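Local structure of second substrate binding domain of putative amino acid ABC transporter (Streptococcus pneumoniae, 4OEN) at residues A78-S83 and A186-K191; S85-N90 and D158-L163; G94-S99 and D146-G151. The protein probably binds an amino acid outside the cell and delivers it to the membrane-embedded part of an ABC importer, as the second of its substrate-binding domains. All coordinates share one frame; numbering follows the deposited sequence. Where two conformers were deposited one is given.

Contact 1: residues A78-S83 and A186-K191; sequences ATFDFS and AFAVKK
The methyl group of Ala188 fits between two phenylalanine rings of the facing strand: CD1 of Phe80 comes within 3.7 Å of Ala188 CB, and CD1 of Phe82 within 3.8 Å. Within its own strand, Phe80 CB lies over one face of the Phe82 ring, toward the rim. Ala186 CB extends the row of bumps, resting against Phe82 CD1. Ala186 CB also lies 3.5 Å from Ser83 OG. On the other side of this antiparallel pair, Val189 CG2 packs against Asp81 CB. Backbone bonds join the strands, Asp81 and Val189 forming the hydrogen-bonded pair, with Lys191 N on Thr79 O beyond it. Ser83 closes the far end twice: its N donates to Phe187 O (2.8 Å), while its OG accepts from Phe187 N (3.0 Å). At the solvent end the Lys191 chain bends about its CG-CD bond (chi3 89°), bringing NZ to Ala78 O at 2.7 Å; the Asp81 carboxylate, bonded to Gly192 N, lies over Lys191 CA instead of meeting the ammonium. The strand pair is part of one lobe of the type II periplasmic binding protein fold, with helix 51-60 on Phe80, helix 195-210 against Phe187 and Val189, and helix 74-77 touching Phe82.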
loop_
_atom_site.group_PDB
_atom_site.type_symbol
_atom_site.label_atom_id
_atom_site.label_comp_id
_atom_site.label_asym_id
_atom_site.label_seq_id
_atom_site.Cartn_x
_atom_site.Cartn_y
_atom_site.Cartn_z
ATOM N N ALA A 78 2.311 -14.236 -14.709
ATOM C CA ALA A 78 2.230 -15.565 -15.290
ATOM C C ALA A 78 0.850 -16.189 -15.101
ATOM O O ALA A 78 0.420 -17.003 -15.910
ATOM C CB ALA A 78 3.302 -16.474 -14.699
ATOM N N THR A 79 0.158 -15.812 -14.029
ATOM C CA THR A 79 -1.137 -16.422 -13.742
ATOM C C THR A 79 -2.251 -15.403 -13.515
ATOM O O THR A 79 -3.415 -15.781 -13.399
ATOM C CB THR A 79 -1.048 -17.351 -12.508
ATOM O OG1 THR A 79 -0.517 -16.623 -11.401
ATOM C CG2 THR A 79 -0.132 -18.547 -12.791
ATOM N N PHE A 80 -1.897 -14.123 -13.464
ATOM C CA PHE A 80 -2.887 -13.053 -13.280
ATOM C C PHE A 80 -2.823 -12.028 -14.403
ATOM O O PHE A 80 -1.746 -11.731 -14.919
ATOM C CB PHE A 80 -2.661 -12.306 -11.960
ATOM C CG PHE A 80 -3.023 -13.085 -10.726
ATOM C CD1 PHE A 80 -4.331 -13.110 -10.271
ATOM C CD2 PHE A 80 -2.045 -13.748 -9.995
ATOM C CE1 PHE A 80 -4.680 -13.811 -9.122
ATOM C CE2 PHE A 80 -2.386 -14.451 -8.840
ATOM C CZ PHE A 80 -3.712 -14.473 -8.403
ATOM N N ASP A 81 -3.972 -11.456 -14.742
ATOM C CA ASP A 81 -4.036 -10.255 -15.565
ATOM C C ASP A 81 -4.375 -9.085 -14.652
ATOM O O ASP A 81 -5.335 -9.142 -13.893
ATOM C CB ASP A 81 -5.089 -10.381 -16.671
ATOM C CG ASP A 81 -4.702 -11.379 -17.761
ATOM O OD1 ASP A 81 -3.497 -11.644 -17.961
ATOM O OD2 ASP A 81 -5.625 -11.893 -18.430
ATOM N N PHE A 82 -3.579 -8.029 -14.731
ATOM C CA PHE A 82 -3.740 -6.888 -13.851
ATOM C C PHE A 82 -4.486 -5.753 -14.521
ATOM O O PHE A 82 -4.393 -5.568 -15.742
ATOM C CB PHE A 82 -2.375 -6.389 -13.384
ATOM C CG PHE A 82 -1.721 -7.262 -12.345
ATOM C CD1 PHE A 82 -2.102 -7.185 -11.012
ATOM C CD2 PHE A 82 -0.673 -8.109 -12.694
ATOM C CE1 PHE A 82 -1.479 -7.968 -10.040
ATOM C CE2 PHE A 82 -0.051 -8.888 -11.734
ATOM C CZ PHE A 82 -0.448 -8.814 -10.403
ATOM N N SER A 83 -5.200 -4.988 -13.710
ATOM C CA SER A 83 -5.721 -3.689 -14.110
ATOM C C SER A 83 -4.605 -2.660 -14.223
ATOM O O SER A 83 -3.450 -2.916 -13.885
ATOM C CB SER A 83 -6.731 -3.177 -13.093
ATOM O OG SER A 83 -6.070 -2.748 -11.906
ATOM N N ALA A 186 -2.459 -3.017 -8.080
ATOM C CA ALA A 186 -3.555 -3.178 -9.030
ATOM C C ALA A 186 -4.537 -4.260 -8.629
ATOM O O ALA A 186 -4.262 -5.082 -7.766
ATOM C CB ALA A 186 -3.006 -3.479 -10.429
ATOM N N PHE A 187 -5.695 -4.226 -9.283
ATOM C CA PHE A 187 -6.717 -5.267 -9.224
ATOM C C PHE A 187 -6.318 -6.381 -10.188
ATOM O O PHE A 187 -5.622 -6.115 -11.169
ATOM C CB PHE A 187 -8.067 -4.610 -9.599
ATOM C CG PHE A 187 -9.208 -5.560 -9.797
ATOM C CD1 PHE A 187 -9.934 -6.039 -8.712
ATOM C CD2 PHE A 187 -9.600 -5.924 -11.078
ATOM C CE1 PHE A 187 -11.019 -6.907 -8.900
ATOM C CE2 PHE A 187 -10.677 -6.782 -11.275
ATOM C CZ PHE A 187 -11.383 -7.283 -10.183
ATOM N N ALA A 188 -6.722 -7.621 -9.906
ATOM C CA ALA A 188 -6.314 -8.729 -10.777
ATOM C C ALA A 188 -7.420 -9.736 -10.989
ATOM O O ALA A 188 -8.265 -9.938 -10.119
ATOM C CB ALA A 188 -5.076 -9.444 -10.206
ATOM N N VAL A 189 -7.390 -10.366 -12.158
ATOM C CA VAL A 189 -8.243 -11.511 -12.472
ATOM C C VAL A 189 -7.326 -12.661 -12.878
ATOM O O VAL A 189 -6.121 -12.458 -13.108
ATOM C CB VAL A 189 -9.246 -11.198 -13.602
ATOM C CG1 VAL A 189 -10.142 -10.017 -13.199
ATOM C CG2 VAL A 189 -8.517 -10.875 -14.884
ATOM N N LYS A 190 -7.872 -13.867 -12.931
ATOM C CA LYS A 190 -7.079 -14.990 -13.420
ATOM C C LYS A 190 -6.680 -14.729 -14.874
ATOM O O LYS A 190 -7.504 -14.280 -15.660
ATOM C CB LYS A 190 -7.856 -16.301 -13.287
ATOM C CG LYS A 190 -7.055 -17.521 -13.714
ATOM C CD LYS A 190 -7.850 -18.798 -13.515
ATOM C CE LYS A 190 -7.032 -20.007 -13.939
ATOM N NZ LYS A 190 -7.784 -21.255 -13.710
ATOM N N LYS A 191 -5.415 -14.988 -15.214
ATOM C CA LYS A 191 -4.928 -14.810 -16.583
ATOM C C LYS A 191 -5.884 -15.459 -17.580
ATOM O O LYS A 191 -6.213 -16.646 -17.468
ATOM C CB LYS A 191 -3.523 -15.398 -16.752
ATOM C CG LYS A 191 -2.926 -15.169 -18.147
ATOM C CD LYS A 191 -1.450 -15.595 -18.233
ATOM C CE LYS A 191 -1.297 -17.058 -18.634
ATOM N NZ LYS A 191 0.132 -17.516 -18.592
#

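Contact 2: residues S85-N90 and D158-L163; sequences SYYTAN and DDEPVL
Tyr87 and Glu160 both swing CG away from their own backbone N (chi1 -173° and 172°), which sends the phenol toward the first turn of helix 160-168 and the extended glutamate chain back alongside Asn90. The Asn90 side chain takes the other course, with CG beside its N, and runs side by side with Glu160 in the same direction. Its ND2 then donates to Glu160 OE1 at 2.9 Å. The bond lies close to the amide plane but reaches the carboxylate from above its plane, the two flat groups being turned 43° apart. The backbone repeats the link, Glu160 N giving a nearly straight bond to Asn90 O (2.9 Å).

Pro161 supplies the apolar surface. Its CG approaches Tyr87 CE2 obliquely at 3.8 Å, while CD lies at the ring edge, in plane, and CB and CD both sit 3.6 Å from Tyr87 OH. A water joins that hydroxyl, 2.6 Å away, to Glu160 OE2; a second water donates to both Asn90 O and Asp159 OD1.

Antiparallel strands 87-96 and 155-159 meet here near the centre of the chain, and helix 160-168 starts, consistent with the strand crossover between the two lobes of type II periplasmic binding proteins. Asn90 O accepts from a backbone N-H and a water. Glu160 divides its oxygens, OE1 to the amide and OE2 to the water and a salt bridge with Lys164. The carboxylate is probably stabilised as the anion, held by Asn90 across the contact, by the water and by Lys164 of its own helix.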
loop_
_atom_site.group_PDB
_atom_site.type_symbol
_atom_site.label_atom_id
_atom_site.label_comp_id
_atom_site.label_asym_id
_atom_site.label_seq_id
_atom_site.Cartn_x
_atom_site.Cartn_y
_atom_site.Cartn_z
ATOM N N SER A 85 -2.625 0.437 -12.765
ATOM C CA SER A 85 -2.266 0.741 -11.392
ATOM C C SER A 85 -3.197 1.783 -10.800
ATOM O O SER A 85 -3.478 2.799 -11.446
ATOM C CB SER A 85 -0.823 1.244 -11.314
ATOM O OG SER A 85 -0.479 1.553 -9.968
ATOM N N TYR A 86 -3.648 1.564 -9.566
ATOM C CA TYR A 86 -4.406 2.598 -8.875
ATOM C C TYR A 86 -3.596 3.244 -7.759
ATOM O O TYR A 86 -4.077 4.156 -7.092
ATOM C CB TYR A 86 -5.727 2.052 -8.313
ATOM C CG TYR A 86 -5.630 0.963 -7.267
ATOM C CD1 TYR A 86 -5.484 1.266 -5.918
ATOM C CD2 TYR A 86 -5.728 -0.367 -7.626
ATOM C CE1 TYR A 86 -5.406 0.250 -4.963
ATOM C CE2 TYR A 86 -5.652 -1.391 -6.670
ATOM C CZ TYR A 86 -5.499 -1.065 -5.344
ATOM O OH TYR A 86 -5.423 -2.061 -4.385
ATOM N N TYR A 87 -2.362 2.791 -7.569
ATOM C CA TYR A 87 -1.524 3.356 -6.514
ATOM C C TYR A 87 -0.075 2.979 -6.727
ATOM O O TYR A 87 0.252 1.792 -6.827
ATOM C CB TYR A 87 -1.985 2.873 -5.134
ATOM C CG TYR A 87 -1.260 3.562 -4.005
ATOM C CD1 TYR A 87 -1.537 4.890 -3.691
ATOM C CD2 TYR A 87 -0.295 2.895 -3.259
ATOM C CE1 TYR A 87 -0.873 5.528 -2.664
ATOM C CE2 TYR A 87 0.371 3.529 -2.220
ATOM C CZ TYR A 87 0.073 4.843 -1.931
ATOM O OH TYR A 87 0.725 5.502 -0.913
ATOM N N THR A 88 0.790 3.987 -6.797
ATOM C CA THR A 88 2.224 3.750 -6.870
ATOM C C THR A 88 2.777 3.679 -5.471
ATOM O O THR A 88 2.699 4.657 -4.723
ATOM C CB THR A 88 2.954 4.847 -7.646
ATOM O OG1 THR A 88 2.445 4.894 -8.982
ATOM C CG2 THR A 88 4.467 4.560 -7.679
ATOM N N ALA A 89 3.332 2.518 -5.137
ATOM C CA ALA A 89 3.846 2.256 -3.802
ATOM C C ALA A 89 5.276 2.753 -3.698
ATOM O O ALA A 89 6.108 2.434 -4.538
ATOM C CB ALA A 89 3.779 0.779 -3.484
ATOM N N ASN A 90 5.531 3.558 -2.675
ATOM C CA ASN A 90 6.855 4.109 -2.439
ATOM C C ASN A 90 7.401 3.661 -1.107
ATOM O O ASN A 90 6.641 3.314 -0.209
ATOM C CB ASN A 90 6.835 5.644 -2.431
ATOM C CG ASN A 90 6.348 6.249 -3.729
ATOM O OD1 ASN A 90 6.770 5.861 -4.809
ATOM N ND2 ASN A 90 5.470 7.232 -3.621
ATOM N N ASP A 158 10.151 3.436 5.650
ATOM C CA ASP A 158 9.009 2.508 5.680
ATOM C C ASP A 158 8.150 2.667 4.438
ATOM O O ASP A 158 8.367 3.560 3.627
ATOM C CB ASP A 158 8.163 2.766 6.939
ATOM C CG ASP A 158 7.381 1.541 7.437
ATOM O OD1 ASP A 158 7.263 0.481 6.760
ATOM O OD2 ASP A 158 6.845 1.660 8.559
ATOM N N ASP A 159 7.149 1.807 4.311
ATOM C CA ASP A 159 6.200 1.906 3.219
ATOM C C ASP A 159 5.404 3.197 3.344
ATOM O O ASP A 159 4.839 3.488 4.413
ATOM C CB ASP A 159 5.239 0.716 3.234
ATOM C CG ASP A 159 5.934 -0.585 2.938
ATOM O OD1 ASP A 159 6.616 -0.645 1.898
ATOM O OD2 ASP A 159 5.800 -1.542 3.736
ATOM N N GLU A 160 5.331 3.944 2.248
ATOM C CA GLU A 160 4.624 5.214 2.269
ATOM C C GLU A 160 3.134 5.108 2.668
ATOM O O GLU A 160 2.686 5.881 3.499
ATOM C CB GLU A 160 4.752 5.941 0.925
ATOM C CG GLU A 160 3.861 7.171 0.869
ATOM C CD GLU A 160 4.162 8.090 -0.288
ATOM O OE1 GLU A 160 5.302 8.069 -0.819
ATOM O OE2 GLU A 160 3.244 8.863 -0.660
ATOM N N PRO A 161 2.369 4.135 2.120
ATOM C CA PRO A 161 0.962 4.148 2.554
ATOM C C PRO A 161 0.782 3.836 4.040
ATOM O O PRO A 161 -0.165 4.304 4.663
ATOM C CB PRO A 161 0.316 3.067 1.678
ATOM C CG PRO A 161 1.446 2.226 1.172
ATOM C CD PRO A 161 2.618 3.143 1.060
ATOM N N VAL A 162 1.707 3.068 4.607
ATOM C CA VAL A 162 1.637 2.741 6.029
ATOM C C VAL A 162 1.954 3.963 6.870
ATOM O O VAL A 162 1.224 4.305 7.814
ATOM C CB VAL A 162 2.606 1.584 6.382
ATOM C CG1 VAL A 162 2.720 1.415 7.887
ATOM C CG2 VAL A 162 2.134 0.294 5.736
ATOM N N LEU A 163 3.031 4.643 6.504
ATOM C CA LEU A 163 3.424 5.852 7.207
ATOM C C LEU A 163 2.377 6.951 7.053
ATOM O O LEU A 163 2.010 7.585 8.041
ATOM C CB LEU A 163 4.775 6.348 6.713
ATOM C CG LEU A 163 5.943 6.175 7.682
ATOM C CD1 LEU A 163 7.248 6.579 7.002
ATOM C CD2 LEU A 163 5.690 6.998 8.944
HETATM O O HOH W 1 0.626 8.119 -0.650
HETATM O O HOH W 2 5.132 1.001 -0.116
#

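Contact 3: residues G94-S99 and D146-G151; sequences GVKESS and DSLNTG
Lys96 reaches across from the end of strand 87-96 to the last turn of helix 141-150, passing Leu148 as the two side chains run in opposite directions. Its CB points toward the helix, and CG, set beside the backbone N (chi1 -58°), comes 4.2 Å from Leu148 CG. CD lies next over the helix backbone, 3.5 Å from Leu148 O. A bend about the CG-CD bond (chi3 67°) turns the chain along the helix end: CE is 3.9 Å from Asn149 O, and NZ donates to that same carbonyl at 3.1 Å, only modestly tilted from its plane. Asn149 OD1 stays 4.0 Å from NZ, near but not bonded. Leu148 meanwhile points its CD2 at the strand backbone, 4.3 Å from Gly94 O, and also packs on Leu173, Ile153 and Val156, placing it in the layer between helix and sheet. The helix stops just beyond, where Gly151, at positive phi, closes a Schellman motif with a bond back to Leu148 O and a weak one to Ser147 O. The lysine's aliphatic part therefore borders the apolar layer while its ammonium settles at the C-terminal end of the helix, where the carbonyl dipoles should favour a positive charge.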
loop_
_atom_site.group_PDB
_atom_site.type_symbol
_atom_site.label_atom_id
_atom_site.label_comp_id
_atom_site.label_asym_id
_atom_site.label_seq_id
_atom_site.Cartn_x
_atom_site.Cartn_y
_atom_site.Cartn_z
ATOM N N GLY A 94 10.668 8.607 7.364
ATOM C CA GLY A 94 9.812 9.162 8.412
ATOM C C GLY A 94 10.656 9.719 9.543
ATOM O O GLY A 94 11.653 9.104 9.916
ATOM N N VAL A 95 10.289 10.894 10.061
ATOM C CA VAL A 95 10.930 11.472 11.243
ATOM C C VAL A 95 9.892 12.089 12.183
ATOM O O VAL A 95 8.741 12.316 11.795
ATOM C CB VAL A 95 11.981 12.558 10.859
ATOM C CG1 VAL A 95 13.118 11.957 10.048
ATOM C CG2 VAL A 95 11.321 13.721 10.100
ATOM N N LYS A 96 10.279 12.352 13.429
ATOM C CA LYS A 96 9.406 13.091 14.335
ATOM C C LYS A 96 9.166 14.511 13.839
ATOM O O LYS A 96 9.987 15.076 13.110
ATOM C CB LYS A 96 9.990 13.118 15.744
ATOM C CG LYS A 96 10.213 11.726 16.307
ATOM C CD LYS A 96 10.749 11.790 17.732
ATOM C CE LYS A 96 9.716 12.351 18.692
ATOM N NZ LYS A 96 10.245 12.410 20.084
ATOM N N GLU A 97 8.069 15.079 14.269
ATOM C CA GLU A 97 7.703 16.408 13.882
ATOM C C GLU A 97 8.791 17.418 14.079
ATOM O O GLU A 97 8.936 18.314 13.324
ATOM C CB GLU A 97 6.525 16.833 14.728
ATOM C CG GLU A 97 5.314 16.040 14.359
ATOM C CD GLU A 97 4.547 16.696 13.256
ATOM O OE1 GLU A 97 5.136 17.432 12.487
ATOM O OE2 GLU A 97 3.338 16.493 13.188
ATOM N N SER A 98 9.523 17.210 15.155
ATOM C CA SER A 98 10.554 18.114 15.622
ATOM C C SER A 98 11.863 18.035 14.836
ATOM O O SER A 98 12.741 18.885 15.000
ATOM C CB SER A 98 10.840 17.818 17.098
ATOM O OG SER A 98 11.079 16.421 17.273
ATOM N N SER A 99 11.996 17.024 13.987
ATOM C CA SER A 99 13.274 16.753 13.340
ATOM C C SER A 99 13.696 17.825 12.340
ATOM O O SER A 99 12.876 18.343 11.604
ATOM C CB SER A 99 13.230 15.409 12.622
ATOM O OG SER A 99 14.422 15.197 11.886
ATOM N N ASP A 146 9.106 2.678 18.380
ATOM C CA ASP A 146 9.454 2.970 19.765
ATOM C C ASP A 146 10.827 3.621 19.820
ATOM O O ASP A 146 11.043 4.598 20.535
ATOM C CB ASP A 146 9.439 1.702 20.618
ATOM C CG ASP A 146 8.037 1.238 20.949
ATOM O OD1 ASP A 146 7.071 1.926 20.553
ATOM O OD2 ASP A 146 7.905 0.192 21.617
ATOM N N SER A 147 11.761 3.064 19.050
ATOM C CA SER A 147 13.103 3.592 18.992
ATOM C C SER A 147 13.115 5.009 18.409
ATOM O O SER A 147 13.837 5.875 18.899
ATOM C CB SER A 147 13.993 2.656 18.168
ATOM O OG SER A 147 15.333 3.120 18.126
ATOM N N LEU A 148 12.331 5.243 17.358
ATOM C CA LEU A 148 12.228 6.590 16.783
ATOM C C LEU A 148 11.730 7.573 17.842
ATOM O O LEU A 148 12.249 8.682 17.976
ATOM C CB LEU A 148 11.301 6.600 15.562
ATOM C CG LEU A 148 11.222 7.941 14.802
ATOM C CD1 LEU A 148 12.551 8.237 14.135
ATOM C CD2 LEU A 148 10.084 8.000 13.777
ATOM N N ASN A 149 10.737 7.141 18.612
ATOM C CA ASN A 149 10.116 7.996 19.616
ATOM C C ASN A 149 11.085 8.425 20.710
ATOM O O ASN A 149 11.074 9.583 21.126
ATOM C CB ASN A 149 8.918 7.286 20.240
ATOM C CG ASN A 149 8.069 8.215 21.076
ATOM O OD1 ASN A 149 7.756 9.327 20.656
ATOM N ND2 ASN A 149 7.712 7.774 22.276
ATOM N N THR A 150 11.924 7.498 21.171
ATOM C CA THR A 150 12.860 7.791 22.250
ATOM C C THR A 150 14.060 8.592 21.759
ATOM O O THR A 150 14.817 9.135 22.558
ATOM C CB THR A 150 13.374 6.504 22.939
ATOM O OG1 THR A 150 14.194 5.755 22.030
ATOM C CG2 THR A 150 12.211 5.643 23.420
ATOM N N GLY A 151 14.231 8.669 20.443
ATOM C CA GLY A 151 15.352 9.394 19.866
ATOM C C GLY A 151 16.577 8.513 19.708
ATOM O O GLY A 151 17.673 8.997 19.408
#

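From the N terminus, the first contact segment met is 78-83, then strand 87-96, whose start lies in 85-90 and whose end lies in 94-99. Helix 141-150 packs on that end and closes contact 3, the innermost loop. The start of helix 160-168 joins the same strand and closes contact 2 around it. Strand 180-190 finally pairs with strand 80-82, so contact 1 encloses both: the loops nest and none cross. Tyr86 packs on Ala186 between contacts 1 and 2, Leu163 on Gly94 between contacts 2 and 3. Contacts 1 and 3, centres about 39 Å apart, flank the chain's centre, near which contact 2 sits; strand 87-96 carries the chain from one side to the other.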